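Local coordinates for tripartite terminase subunit 3 (PDB 3N4P), which forms the large subunit of the herpesvirus DNA-packaging terminase and, through the C-terminal nuclease domain described here, probably cuts viral DNA during genome packaging, at residues Cys116-His119 against Met120-Val124; Glu223-Leu226 against Glu227-Asn231. All coordinates share one frame; numbering follows the deposited sequence.

Contact 1 of 2, residues Cys116-His119 against Met120-Val124; sequences CAAH and MIISV
Ile122 and Ala118 meet one turn apart along a helix, and the first shell is mostly backbone. The N-H of Ile122 reaches Ala118 O at 3.0 Å, and CD1 of Ile122 comes to 3.2 Å from Ala118 O. A chi1 of -63° sets CG1 of Ile122 beside the backbone N and anti to the carbonyl carbon, already close to that oxygen, and chi2 of 153° carries CD1 on to it. Ile121 repeats the pattern on Ala117: Ile121 N bonds to Ala117 O at 3.1 Å while Ile121 CD1 comes to 3.3 Å from that oxygen. Met120 N bonds to Cys116 O at 3.2 Å. Ser123 N bonds to His119 O at 3.2 Å. Ser123 OG lies 3.3 Å from His119 O and is hydrogen-bonded to Tyr213 OH, and the Tyr213 ring stacks on that of His119. Further out, Ala117, Ala118, Ile121 and Ile122 touch helix 144-161, whereas Met120 leans on Val82, Ala84, Glu98 and Val211 of the sheet. Successive i to i+4 bonds of this kind define an alpha-helix, here helix 109-127, which packs between sheet and neighbouring helix in the alpha/beta core of the RNase H-like terminase nuclease fold.

Contact 2 of 2, residues Glu223-Leu226 against Glu227-Asn231; sequences EYLL and EQIQN
Gln228 reaches back one helical turn to Tyr224, and its side chain can be followed outward. Gln228 CB lies 3.5 Å from Leu225 O. Gln228 CG, anti to its own carbonyl carbon at chi1 -63°, passes 3.9 Å from Tyr224 O, the acceptor of a weak bond from Gln228 N. An extended chain then carries the amide obliquely across to the tyrosine ring, where Gln228 NE2 stands 3.6 Å from Tyr224 CE1, with ring and amide planes 62° apart. The other tip atom, OE1, accepts a hydrogen bond from Ile258 N and a weak one from Leu257 N, while Tyr224 OH is bonded to His99 ND1; both polar ends are thus anchored outside the turn. The Gln228 side chain comes within about 5 Å of that of Asp256, a predicted nuclease residue, consistent with this face of helix 221-229 lying beside the active site expected for an RNase H-like nuclease. On the apolar face, Ile229 CD1 packs 3.9 Å from Leu225 CG and also meets Leu226 CD1. Ile229 N donates to Leu225 O at 3.0 Å, and Leu225 and Ile229 both rest on Ile258 of helix 256-267. At the exposed edge, Glu227 OE1 approaches Glu223 CG. The carboxylates do not touch, Glu223 OE2 and Glu227 OE1 being 4.6 Å apart, and at this same edge the Glu223 side chain comes within about 3 Å of a bound magnesium ion.

Contact 1 comes first along the chain, on helix 109-127, and contact 2 follows on helix 221-229; their centres are about 22 Å apart and their nearest atoms about 12 Å, without touching. Strand 91-100 of the mixed central sheet links them indirectly: contact 1 meets it through Glu98, Phe100 and Tyr95, contact 2 through Ile94 and His99. Residues 116-124 also rest on strands 80-88 and 204-211, whereas residues 223-231 pack against helices 37-45 and 256-267. Both have side chains about 11 Å from that of Asp68, which binds magnesium with Glu139, but Gln228 of contact 2 also lies near Asp256, a predicted nuclease residue. The two helices thus pack on different parts of one nuclease domain.

Contact 1 of 2, residues Cys116-His119 against Met120-Val124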
loop_
_atom_site.group_PDB
_atom_site.type_symbol
_atom_site.label_atom_id
_atom_site.label_comp_id
_atom_site.label_asym_id
_atom_site.label_seq_id
_atom_site.Cartn_x
_atom_site.Cartn_y
_atom_site.Cartn_z
ATOM N N CYS B 116 -0.491 11.240 -25.452
ATOM C CA CYS B 116 -1.060 10.621 -24.295
ATOM C C CYS B 116 0.104 9.990 -23.473
ATOM O O CYS B 116 0.100 9.970 -22.195
ATOM C CB CYS B 116 -2.091 9.614 -24.724
ATOM S SG CYS B 116 -2.212 8.243 -23.588
ATOM N N ALA B 117 1.149 9.539 -24.172
ATOM C CA ALA B 117 2.326 8.981 -23.459
ATOM C C ALA B 117 3.059 10.110 -22.723
ATOM O O ALA B 117 3.454 9.976 -21.561
ATOM C CB ALA B 117 3.224 8.266 -24.404
ATOM N N ALA B 118 3.215 11.227 -23.409
ATOM C CA ALA B 118 3.939 12.331 -22.892
ATOM C C ALA B 118 3.240 12.977 -21.719
ATOM O O ALA B 118 3.905 13.380 -20.780
ATOM C CB ALA B 118 4.141 13.432 -24.031
ATOM N N HIS B 119 1.932 13.201 -21.829
ATOM C CA HIS B 119 1.156 13.749 -20.736
ATOM C C HIS B 119 1.285 12.870 -19.472
ATOM O O HIS B 119 1.471 13.370 -18.338
ATOM C CB HIS B 119 -0.285 13.798 -21.213
ATOM C CG HIS B 119 -1.198 14.560 -20.332
ATOM N ND1 HIS B 119 -0.750 15.501 -19.424
ATOM C CD2 HIS B 119 -2.546 14.525 -20.207
ATOM C CE1 HIS B 119 -1.791 16.023 -18.788
ATOM N NE2 HIS B 119 -2.890 15.449 -19.245
ATOM N N MET B 120 1.251 11.558 -19.622
ATOM C CA MET B 120 1.427 10.734 -18.420
ATOM C C MET B 120 2.829 10.942 -17.798
ATOM O O MET B 120 2.949 11.072 -16.576
ATOM C CB MET B 120 1.264 9.271 -18.743
ATOM C CG MET B 120 1.801 8.312 -17.571
ATOM S SD MET B 120 2.177 6.677 -18.192
ATOM C CE MET B 120 3.781 6.839 -18.954
ATOM N N ILE B 121 3.872 10.895 -18.623
ATOM C CA ILE B 121 5.273 11.100 -18.203
ATOM C C ILE B 121 5.541 12.433 -17.462
ATOM O O ILE B 121 6.207 12.414 -16.420
ATOM C CB ILE B 121 6.221 11.008 -19.438
ATOM C CG1 ILE B 121 6.346 9.533 -19.881
ATOM C CG2 ILE B 121 7.635 11.644 -19.157
ATOM C CD1 ILE B 121 6.690 9.528 -21.477
ATOM N N ILE B 122 5.032 13.534 -17.996
ATOM C CA ILE B 122 5.123 14.845 -17.380
ATOM C C ILE B 122 4.433 14.859 -16.012
ATOM O O ILE B 122 5.005 15.380 -15.051
ATOM C CB ILE B 122 4.585 15.922 -18.340
ATOM C CG1 ILE B 122 5.447 15.987 -19.619
ATOM C CG2 ILE B 122 4.438 17.388 -17.693
ATOM C CD1 ILE B 122 4.513 16.537 -20.839
ATOM N N SER B 123 3.237 14.264 -15.874
ATOM C CA SER B 123 2.623 14.243 -14.547
ATOM C C SER B 123 3.458 13.417 -13.571
ATOM O O SER B 123 3.559 13.780 -12.413
ATOM C CB SER B 123 1.214 13.672 -14.581
ATOM O OG SER B 123 0.434 14.501 -15.445
ATOM N N VAL B 124 3.988 12.287 -14.028
ATOM C CA VAL B 124 4.780 11.443 -13.191
ATOM C C VAL B 124 6.029 12.184 -12.734
ATOM O O VAL B 124 6.366 12.097 -11.544
ATOM C CB VAL B 124 5.205 10.179 -13.878
ATOM C CG1 VAL B 124 6.321 9.403 -13.013
ATOM C CG2 VAL B 124 4.023 9.252 -14.099
#

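Contact 2 of 2, residues Glu223-Leu226 against Glu227-Asn231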
loop_
_atom_site.group_PDB
_atom_site.type_symbol
_atom_site.label_atom_id
_atom_site.label_comp_id
_atom_site.label_asym_id
_atom_site.label_seq_id
_atom_site.Cartn_x
_atom_site.Cartn_y
_atom_site.Cartn_z
ATOM N N GLU B 223 -7.186 -2.108 -10.426
ATOM C CA GLU B 223 -8.262 -3.155 -10.595
ATOM C C GLU B 223 -8.421 -3.578 -12.062
ATOM O O GLU B 223 -8.520 -4.772 -12.385
ATOM C CB GLU B 223 -9.597 -2.676 -10.022
ATOM C CG GLU B 223 -10.845 -3.558 -10.340
ATOM C CD GLU B 223 -11.985 -3.477 -9.256
ATOM O OE1 GLU B 223 -12.523 -2.354 -8.981
ATOM O OE2 GLU B 223 -12.369 -4.563 -8.717
ATOM N N TYR B 224 -8.325 -2.607 -12.968
ATOM C CA TYR B 224 -8.293 -2.856 -14.387
ATOM C C TYR B 224 -7.078 -3.717 -14.803
ATOM O O TYR B 224 -7.222 -4.644 -15.599
ATOM C CB TYR B 224 -8.210 -1.501 -15.083
ATOM C CG TYR B 224 -8.287 -1.579 -16.576
ATOM C CD1 TYR B 224 -7.155 -1.370 -17.359
ATOM C CD2 TYR B 224 -9.521 -1.845 -17.233
ATOM C CE1 TYR B 224 -7.225 -1.429 -18.753
ATOM C CE2 TYR B 224 -9.593 -1.922 -18.636
ATOM C CZ TYR B 224 -8.453 -1.694 -19.382
ATOM O OH TYR B 224 -8.539 -1.738 -20.756
ATOM N N LEU B 225 -5.889 -3.352 -14.322
ATOM C CA LEU B 225 -4.669 -4.060 -14.578
ATOM C C LEU B 225 -4.747 -5.502 -13.949
ATOM O O LEU B 225 -4.334 -6.469 -14.577
ATOM C CB LEU B 225 -3.444 -3.284 -14.030
ATOM C CG LEU B 225 -2.097 -4.012 -14.151
ATOM C CD1 LEU B 225 -1.662 -4.027 -15.589
ATOM C CD2 LEU B 225 -0.967 -3.364 -13.329
ATOM N N LEU B 226 -5.316 -5.652 -12.760
ATOM C CA LEU B 226 -5.545 -6.989 -12.220
ATOM C C LEU B 226 -6.431 -7.896 -13.092
ATOM O O LEU B 226 -6.209 -9.128 -13.166
ATOM C CB LEU B 226 -6.195 -6.901 -10.881
ATOM C CG LEU B 226 -5.490 -7.193 -9.544
ATOM C CD1 LEU B 226 -4.273 -8.212 -9.622
ATOM C CD2 LEU B 226 -5.132 -5.964 -8.727
ATOM N N GLU B 227 -7.464 -7.333 -13.724
ATOM C CA GLU B 227 -8.284 -8.121 -14.647
ATOM C C GLU B 227 -7.430 -8.760 -15.751
ATOM O O GLU B 227 -7.613 -9.926 -16.113
ATOM C CB GLU B 227 -9.463 -7.294 -15.255
ATOM C CG GLU B 227 -10.735 -7.353 -14.415
ATOM C CD GLU B 227 -11.522 -5.976 -14.266
ATOM O OE1 GLU B 227 -12.180 -5.766 -13.201
ATOM O OE2 GLU B 227 -11.517 -5.111 -15.180
ATOM N N GLN B 228 -6.492 -7.980 -16.263
ATOM C CA GLN B 228 -5.527 -8.490 -17.245
ATOM C C GLN B 228 -4.520 -9.501 -16.683
ATOM O O GLN B 228 -4.166 -10.454 -17.358
ATOM C CB GLN B 228 -4.842 -7.337 -17.955
ATOM C CG GLN B 228 -5.868 -6.513 -18.750
ATOM C CD GLN B 228 -5.228 -5.480 -19.736
ATOM O OE1 GLN B 228 -4.049 -5.589 -20.124
ATOM N NE2 GLN B 228 -6.027 -4.494 -20.160
ATOM N N ILE B 229 -4.104 -9.317 -15.440
ATOM C CA ILE B 229 -3.077 -10.175 -14.849
ATOM C C ILE B 229 -3.650 -11.566 -14.729
ATOM O O ILE B 229 -2.937 -12.525 -14.897
ATOM C CB ILE B 229 -2.568 -9.629 -13.478
ATOM C CG1 ILE B 229 -1.612 -8.478 -13.733
ATOM C CG2 ILE B 229 -1.923 -10.720 -12.613
ATOM C CD1 ILE B 229 -1.387 -7.543 -12.593
ATOM N N GLN B 230 -4.961 -11.655 -14.508
ATOM C CA GLN B 230 -5.669 -12.933 -14.441
ATOM C C GLN B 230 -5.679 -13.638 -15.787
ATOM O O GLN B 230 -5.827 -14.839 -15.846
ATOM C CB GLN B 230 -7.113 -12.687 -14.001
ATOM C CG GLN B 230 -7.704 -13.851 -13.303
ATOM C CD GLN B 230 -8.279 -13.478 -11.944
ATOM O OE1 GLN B 230 -9.060 -12.515 -11.803
ATOM N NE2 GLN B 230 -7.887 -14.237 -10.930
ATOM N N ASN B 231 -5.562 -12.875 -16.872
ATOM C CA ASN B 231 -5.659 -13.450 -18.213
ATOM C C ASN B 231 -4.325 -13.926 -18.770
ATOM O O ASN B 231 -4.257 -14.373 -19.915
ATOM C CB ASN B 231 -6.294 -12.443 -19.185
ATOM C CG ASN B 231 -7.795 -12.309 -18.976
ATOM O OD1 ASN B 231 -8.489 -13.316 -18.777
ATOM N ND2 ASN B 231 -8.295 -11.070 -18.976
#